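Local coordinates for protein lipase, class 3 (Penicillium roqueforti FM164, PDB 6L7N) that probably hydrolyses ester bonds of lipid substrates such as acylglycerols, as a fungal class 3 lipase of the alpha/beta-hydrolase fold, at residues 194-199 against 263-268. Numbering follows the deposited sequence.
Sequences YRFTHT and WYFMKT
The ring of Y264 takes the CB of H198 over one face, displaced toward the rim, and has F196 O at its edge, 3.7 Å from Y264 CE2. H198 CB stands 3.7 Å from the centroid of the Y264 ring, a CH-pi contact. With its CG anti to the backbone N (chi1 -179°), H198 turns its imidazole edge toward the same phenol face, the two planes inclined at 71°. The carbonyl O of W263 lies over one face of the imidazole, 3.1 Å from H198 ND1 but poorly angled for bonding; the OG1 of T199 covers the opposite face. Histidine suits this place because ND1 and NE2 hydrogen-bond the carbonyls of A260 and S224, as a doubly protonated, probably charged ring could. Two residues earlier on the strand, F196 presents its face to the edge of F265 in an offset edge-to-face pair, centroids 5.9 Å apart; phenylalanine suits both, ring carbon meeting ring carbon. Tyrosine suits position Y264 because its OH, 2.9 Å from H198 N, hydrogen-bonds OD2 of D201, the probable acid of a Ser-His-Asp triad. A phenylalanine in place of Y264 would probably leave that carboxylate without this partner and less firmly positioned. The contact lays loop 263-268 across the C-terminal end of strand 193-198, itself flanked in the central sheet by 169-173 and 219-222, with F12 of helix 6-22 meeting F196 and F265.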
# COMPACT_ATOMS: atom_id res chain seq x y z
N TYR A 194 -3.80 -1.56 7.88
CA TYR A 194 -3.54 -2.97 7.60
C TYR A 194 -2.25 -3.06 6.79
O TYR A 194 -2.25 -2.84 5.58
CB TYR A 194 -4.72 -3.60 6.88
CG TYR A 194 -5.94 -3.49 7.73
CD1 TYR A 194 -6.17 -4.41 8.74
CD2 TYR A 194 -6.84 -2.45 7.56
CE1 TYR A 194 -7.26 -4.31 9.54
CE2 TYR A 194 -7.96 -2.35 8.38
CZ TYR A 194 -8.15 -3.29 9.36
OH TYR A 194 -9.25 -3.23 10.17
N ARG A 195 -1.14 -3.34 7.48
CA ARG A 195 0.17 -3.36 6.86
C ARG A 195 0.69 -4.79 6.88
O ARG A 195 0.64 -5.45 7.92
CB ARG A 195 1.15 -2.44 7.59
CG ARG A 195 2.52 -2.40 6.95
CD ARG A 195 3.49 -1.48 7.66
NE ARG A 195 3.78 -1.90 9.03
CZ ARG A 195 4.66 -2.84 9.38
NH1 ARG A 195 4.85 -3.11 10.67
NH2 ARG A 195 5.34 -3.51 8.44
N PHE A 196 1.23 -5.24 5.75
CA PHE A 196 1.60 -6.63 5.57
C PHE A 196 3.07 -6.77 5.27
O PHE A 196 3.67 -5.93 4.58
CB PHE A 196 0.78 -7.26 4.45
CG PHE A 196 -0.70 -7.26 4.72
CD1 PHE A 196 -1.46 -6.14 4.46
CD2 PHE A 196 -1.31 -8.38 5.26
CE1 PHE A 196 -2.84 -6.13 4.71
CE2 PHE A 196 -2.67 -8.38 5.52
CZ PHE A 196 -3.43 -7.24 5.24
N THR A 197 3.65 -7.84 5.80
CA THR A 197 4.98 -8.28 5.43
C THR A 197 4.90 -9.76 5.07
O THR A 197 3.95 -10.46 5.44
CB THR A 197 5.97 -8.06 6.57
OG1 THR A 197 5.52 -8.82 7.70
CG2 THR A 197 6.06 -6.57 6.94
N HIS A 198 5.90 -10.25 4.35
CA HIS A 198 5.95 -11.66 3.97
C HIS A 198 7.32 -12.20 4.32
O HIS A 198 8.33 -11.65 3.86
CB HIS A 198 5.66 -11.86 2.49
CG HIS A 198 5.68 -13.30 2.06
ND1 HIS A 198 6.23 -13.72 0.87
CD2 HIS A 198 5.23 -14.42 2.68
CE1 HIS A 198 6.11 -15.03 0.77
NE2 HIS A 198 5.51 -15.48 1.86
N THR A 199 7.35 -13.26 5.13
CA THR A 199 8.56 -13.96 5.53
C THR A 199 9.72 -12.97 5.65
O THR A 199 9.67 -12.07 6.50
CB THR A 199 8.88 -15.12 4.57
OG1 THR A 199 8.91 -14.67 3.21
CG2 THR A 199 7.81 -16.20 4.70
N TRP A 263 5.08 -12.10 -3.50
CA TRP A 263 4.07 -13.09 -3.14
C TRP A 263 3.34 -12.65 -1.87
O TRP A 263 3.73 -13.00 -0.76
CB TRP A 263 4.73 -14.46 -2.99
CG TRP A 263 5.20 -14.99 -4.33
CD1 TRP A 263 6.48 -14.99 -4.81
CD2 TRP A 263 4.37 -15.53 -5.36
NE1 TRP A 263 6.50 -15.53 -6.08
CE2 TRP A 263 5.22 -15.87 -6.44
CE3 TRP A 263 3.00 -15.78 -5.48
CZ2 TRP A 263 4.74 -16.44 -7.62
CZ3 TRP A 263 2.52 -16.35 -6.65
CH2 TRP A 263 3.39 -16.67 -7.70
N TYR A 264 2.28 -11.88 -2.05
CA TYR A 264 1.43 -11.40 -0.96
C TYR A 264 0.02 -11.83 -1.33
O TYR A 264 -0.71 -11.05 -1.96
CB TYR A 264 1.55 -9.88 -0.78
CG TYR A 264 2.79 -9.46 0.01
CD1 TYR A 264 4.07 -9.61 -0.52
CD2 TYR A 264 2.68 -8.92 1.28
CE1 TYR A 264 5.20 -9.24 0.18
CE2 TYR A 264 3.80 -8.54 2.00
CZ TYR A 264 5.05 -8.71 1.45
OH TYR A 264 6.16 -8.33 2.18
N PHE A 265 -0.33 -13.06 -0.95
CA PHE A 265 -1.57 -13.76 -1.30
C PHE A 265 -1.58 -14.16 -2.77
O PHE A 265 -1.81 -15.34 -3.09
CB PHE A 265 -2.80 -12.93 -0.94
CG PHE A 265 -2.86 -12.54 0.51
CD1 PHE A 265 -3.17 -13.48 1.47
CD2 PHE A 265 -2.59 -11.24 0.90
CE1 PHE A 265 -3.22 -13.13 2.82
CE2 PHE A 265 -2.62 -10.88 2.24
CZ PHE A 265 -2.94 -11.82 3.20
N MET A 266 -1.35 -13.21 -3.67
CA MET A 266 -1.21 -13.49 -5.10
C MET A 266 0.15 -12.98 -5.58
O MET A 266 0.93 -12.40 -4.82
CB MET A 266 -2.32 -12.83 -5.93
CG MET A 266 -3.72 -13.33 -5.62
SD MET A 266 -4.23 -12.81 -3.98
CE MET A 266 -6.01 -12.99 -4.07
N LYS A 267 0.43 -13.23 -6.86
CA LYS A 267 1.55 -12.57 -7.52
C LYS A 267 1.14 -11.13 -7.78
O LYS A 267 0.58 -10.83 -8.84
CB LYS A 267 1.90 -13.29 -8.82
CG LYS A 267 3.32 -13.06 -9.28
CD LYS A 267 3.66 -14.04 -10.38
CE LYS A 267 4.25 -13.32 -11.56
NZ LYS A 267 5.03 -12.14 -11.10
N THR A 268 1.43 -10.24 -6.83
CA THR A 268 0.80 -8.92 -6.87
C THR A 268 1.22 -8.12 -8.10
O THR A 268 0.42 -7.37 -8.67
CB THR A 268 1.10 -8.13 -5.60
OG1 THR A 268 2.40 -7.54 -5.70
CG2 THR A 268 1.08 -9.04 -4.38